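Local coordinates for protein hypoxanthine-guanine-xanthine phosphoribosyltransferase (Tritrichomonas foetus, PDB 1HGX) that salvages guanine, hypoxanthine and xanthine by transferring the phosphoribosyl group of 5-phospho-alpha-D-ribose 1-diphosphate onto the base, giving GMP, IMP and XMP, at residues A[21-24]-A[25-29]; A[30-33]-A[34-38]. All coordinates share one frame; numbering follows the deposited sequence.

Contact 1 (A[21-24]-A[25-29]); sequences QKRI and RELAA
Glu26 reaches back one helical turn and places its carboxylate between the cationic ends of Lys22 and Arg23. Followed outward, its CB lies 3.5 Å from NH1 of Arg23, its CG passes 3.3 Å from the backbone O of Lys22, and the nearly extended chain (chi2 172°) carries the carboxylate outward to both charges. There the two oxygens divide the work. OE2 takes NZ of Lys22 at 2.7 Å on its syn side, and OE1 takes NH1 of Arg23 at 2.9 Å on its anti side, with an N-H...O angle of 145°, both nitrogens standing somewhat out of the carboxylate plane. Of the guanidinium nitrogens only NH1 bonds Glu26, and the two planes stand 70° apart, so the pair is single-pronged and not flat and two-pronged.

OE1 lies at the edge of the Arg23 guanidinium, somewhat out of its plane, while CD2 of Leu27 sits over the rim of one guanidinium face, 3.8 Å from NH2. Arg25 folds its guanidinium back over the previous turn, NH2 coming within 3.6 Å of CA of Lys22. Backbone bonds from i+4 to i, such as Leu27 N to Arg23 O at 2.8 Å, run continuously beneath the salt-bridge network.

NE and NH2 of Arg23 bond the carbonyls of Gly149 and Cys148, fastening helix 17-35 to strand 147-152; Ile24 and Leu27 pack on helix 50-57, and NE2 of Gln21 hydrogen-bonds Asp55 of that helix and Gln17 of its own.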
# COMPACT_ATOMS: atom_id res chain seq x y z
N GLN A 21 -10.11 9.39 9.39
CA GLN A 21 -9.60 10.43 8.50
C GLN A 21 -9.18 11.71 9.22
O GLN A 21 -8.22 12.37 8.83
CB GLN A 21 -10.60 10.69 7.38
CG GLN A 21 -10.78 9.48 6.46
CD GLN A 21 -9.45 8.91 5.95
OE1 GLN A 21 -8.55 9.67 5.54
NE2 GLN A 21 -9.31 7.60 5.98
N LYS A 22 -9.90 12.06 10.28
CA LYS A 22 -9.57 13.23 11.06
C LYS A 22 -8.22 12.98 11.76
O LYS A 22 -7.32 13.82 11.73
CB LYS A 22 -10.66 13.48 12.10
CG LYS A 22 -10.37 14.57 13.09
CD LYS A 22 -11.57 14.76 14.00
CE LYS A 22 -11.32 15.82 15.04
NZ LYS A 22 -10.31 15.37 16.03
N ARG A 23 -8.07 11.80 12.35
CA ARG A 23 -6.84 11.44 13.05
C ARG A 23 -5.64 11.43 12.10
O ARG A 23 -4.55 11.89 12.45
CB ARG A 23 -6.98 10.07 13.70
CG ARG A 23 -5.83 9.72 14.63
CD ARG A 23 -5.82 10.65 15.84
NE ARG A 23 -4.63 10.45 16.66
CZ ARG A 23 -3.76 11.40 16.95
NH1 ARG A 23 -3.92 12.63 16.50
NH2 ARG A 23 -2.69 11.11 17.68
N ILE A 24 -5.83 10.88 10.91
CA ILE A 24 -4.78 10.82 9.92
C ILE A 24 -4.31 12.23 9.53
O ILE A 24 -3.12 12.47 9.39
CB ILE A 24 -5.23 10.02 8.68
CG1 ILE A 24 -5.25 8.53 9.03
CG2 ILE A 24 -4.32 10.30 7.47
CD1 ILE A 24 -5.62 7.66 7.88
N ARG A 25 -5.25 13.17 9.39
CA ARG A 25 -4.87 14.53 9.05
C ARG A 25 -4.06 15.12 10.18
O ARG A 25 -3.08 15.83 9.94
CB ARG A 25 -6.10 15.40 8.79
CG ARG A 25 -6.83 15.09 7.49
CD ARG A 25 -7.86 16.17 7.14
NE ARG A 25 -8.97 16.22 8.09
CZ ARG A 25 -10.11 15.53 7.95
NH1 ARG A 25 -10.28 14.74 6.90
NH2 ARG A 25 -11.06 15.63 8.86
N GLU A 26 -4.44 14.81 11.42
CA GLU A 26 -3.73 15.30 12.60
C GLU A 26 -2.31 14.73 12.66
O GLU A 26 -1.35 15.46 12.94
CB GLU A 26 -4.48 14.91 13.89
CG GLU A 26 -5.83 15.60 14.03
CD GLU A 26 -6.65 15.08 15.20
OE1 GLU A 26 -6.34 14.00 15.74
OE2 GLU A 26 -7.63 15.75 15.57
N LEU A 27 -2.19 13.43 12.40
CA LEU A 27 -0.89 12.77 12.40
C LEU A 27 0.01 13.32 11.30
O LEU A 27 1.17 13.63 11.54
CB LEU A 27 -1.05 11.25 12.24
CG LEU A 27 -1.54 10.52 13.49
CD1 LEU A 27 -1.79 9.05 13.18
CD2 LEU A 27 -0.51 10.68 14.61
N ALA A 28 -0.55 13.47 10.10
CA ALA A 28 0.20 13.99 8.96
C ALA A 28 0.78 15.37 9.28
O ALA A 28 1.92 15.66 8.93
CB ALA A 28 -0.69 14.05 7.72
N ALA A 29 0.01 16.19 9.99
CA ALA A 29 0.46 17.53 10.37
C ALA A 29 1.63 17.40 11.33
O ALA A 29 2.63 18.11 11.23
CB ALA A 29 -0.67 18.28 11.04

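Contact 2 (A[30-33]-A[34-38]); sequences ELTE and FYEDK
The backbone O of Leu31 receives two N-H groups near the last turn of the helix. Tyr35 N makes the stronger bond, at 2.8 Å and 168°, and approaches nearly head-on to the carbonyl; Phe34 N adds a weak one at 3.1 Å, bent to 123°. The same oxygen lies at the edge of the Tyr35 ring, 3.4 Å from CD2. Because CG of Tyr35 is turned beside its backbone N (chi1 -65°), the ring projects from the side of the helix with its CD2-CE2 edge toward Leu31, and CE2 comes to 4.1 Å from CD2 of Leu31. CD2 of Phe34 covers the centre of one face of this ring.

One residue on, Glu36 N bonds Thr32 O at 3.0 Å, and the methyl CG2 of Thr32 touches OE2 of Glu36 at 3.9 Å. OG1 of Thr32 points the other way, to the carbonyl of Ala28. Past the turn, Lys38 doubles back: its NZ holds the carbonyl O of Phe34 at 2.8 Å, in the carbonyl plane, while its CE lies over the rim of one face of the Phe34 ring.

Leu31 and Tyr35 face the central sheet, resting on Leu99 of strand 97-102 and Tyr147 of strand 147-152; Phe34 also touches Tyr147 and makes a cation-pi contact with Lys127.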
# COMPACT_ATOMS: atom_id res chain seq x y z
N GLU A 30 1.49 16.47 12.27
CA GLU A 30 2.53 16.24 13.26
C GLU A 30 3.81 15.72 12.62
O GLU A 30 4.91 16.17 12.94
CB GLU A 30 2.03 15.26 14.31
CG GLU A 30 2.35 15.71 15.71
CD GLU A 30 2.24 14.60 16.73
OE1 GLU A 30 1.26 13.82 16.66
OE2 GLU A 30 3.13 14.52 17.61
N LEU A 31 3.66 14.78 11.69
CA LEU A 31 4.81 14.20 10.99
C LEU A 31 5.55 15.24 10.16
O LEU A 31 6.78 15.26 10.15
CB LEU A 31 4.35 13.05 10.09
CG LEU A 31 3.74 11.85 10.82
CD1 LEU A 31 3.19 10.83 9.82
CD2 LEU A 31 4.78 11.22 11.72
N THR A 32 4.80 16.10 9.47
CA THR A 32 5.38 17.15 8.62
C THR A 32 6.33 18.05 9.42
O THR A 32 7.40 18.43 8.96
CB THR A 32 4.27 17.99 7.98
OG1 THR A 32 3.44 17.15 7.18
CG2 THR A 32 4.87 19.08 7.11
N GLU A 33 5.92 18.36 10.65
CA GLU A 33 6.68 19.19 11.56
C GLU A 33 8.13 18.68 11.64
O GLU A 33 9.08 19.42 11.41
CB GLU A 33 6.04 19.10 12.94
CG GLU A 33 6.19 20.33 13.80
CD GLU A 33 5.11 21.37 13.54
OE1 GLU A 33 4.04 21.01 12.99
OE2 GLU A 33 5.34 22.55 13.88
N PHE A 34 8.28 17.38 11.86
CA PHE A 34 9.60 16.77 12.01
C PHE A 34 10.29 16.29 10.73
O PHE A 34 11.49 16.49 10.57
CB PHE A 34 9.49 15.60 13.01
CG PHE A 34 10.82 14.99 13.37
CD1 PHE A 34 11.66 15.60 14.29
CD2 PHE A 34 11.21 13.79 12.80
CE1 PHE A 34 12.87 15.02 14.64
CE2 PHE A 34 12.43 13.20 13.14
CZ PHE A 34 13.26 13.82 14.06
N TYR A 35 9.52 15.72 9.81
CA TYR A 35 10.09 15.13 8.59
C TYR A 35 10.16 15.93 7.30
O TYR A 35 10.79 15.49 6.33
CB TYR A 35 9.36 13.81 8.30
CG TYR A 35 9.59 12.74 9.34
CD1 TYR A 35 10.82 12.08 9.42
CD2 TYR A 35 8.59 12.40 10.24
CE1 TYR A 35 11.04 11.11 10.38
CE2 TYR A 35 8.80 11.42 11.21
CZ TYR A 35 10.03 10.78 11.27
OH TYR A 35 10.25 9.82 12.23
N GLU A 36 9.56 17.11 7.28
CA GLU A 36 9.52 17.93 6.08
C GLU A 36 10.84 18.10 5.31
O GLU A 36 10.89 17.90 4.10
CB GLU A 36 8.94 19.29 6.45
CG GLU A 36 8.55 20.15 5.28
CD GLU A 36 7.75 21.36 5.73
OE1 GLU A 36 8.05 21.90 6.81
OE2 GLU A 36 6.81 21.75 5.01
N ASP A 37 11.91 18.44 6.01
CA ASP A 37 13.19 18.66 5.34
C ASP A 37 14.16 17.51 5.55
O ASP A 37 15.35 17.64 5.27
CB ASP A 37 13.81 19.98 5.82
CG ASP A 37 14.17 19.96 7.30
OD1 ASP A 37 13.43 19.35 8.11
OD2 ASP A 37 15.19 20.58 7.66
N LYS A 38 13.65 16.36 5.96
CA LYS A 38 14.51 15.22 6.24
C LYS A 38 14.65 14.11 5.22
O LYS A 38 15.48 13.22 5.40
CB LYS A 38 14.13 14.64 7.60
CG LYS A 38 14.53 15.53 8.77
CD LYS A 38 14.25 14.87 10.10
CE LYS A 38 14.77 15.72 11.25
NZ LYS A 38 14.17 17.08 11.24

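In the fold
Contact 1 and contact 2 follow each other directly along the chain, their centres 13 Å apart, both on helix 17-35, with contact 2 running past its end toward strand 41-45. Strand 147-152 is common to both: contact 1 is tied to it and to helix 50-57, whereas contact 2 adds strand 97-102. The helix therefore packs on at least two strands of the eight-stranded mixed sheet of the phosphoribosyltransferase fold. Among its buried side chains, Leu27 and Leu31 stand about 11 and 12 Å from the side chain of Glu102 in the GMP-binding segment. None of the contact residues lines the GMP pocket, so both contacts probably serve the scaffold around the site.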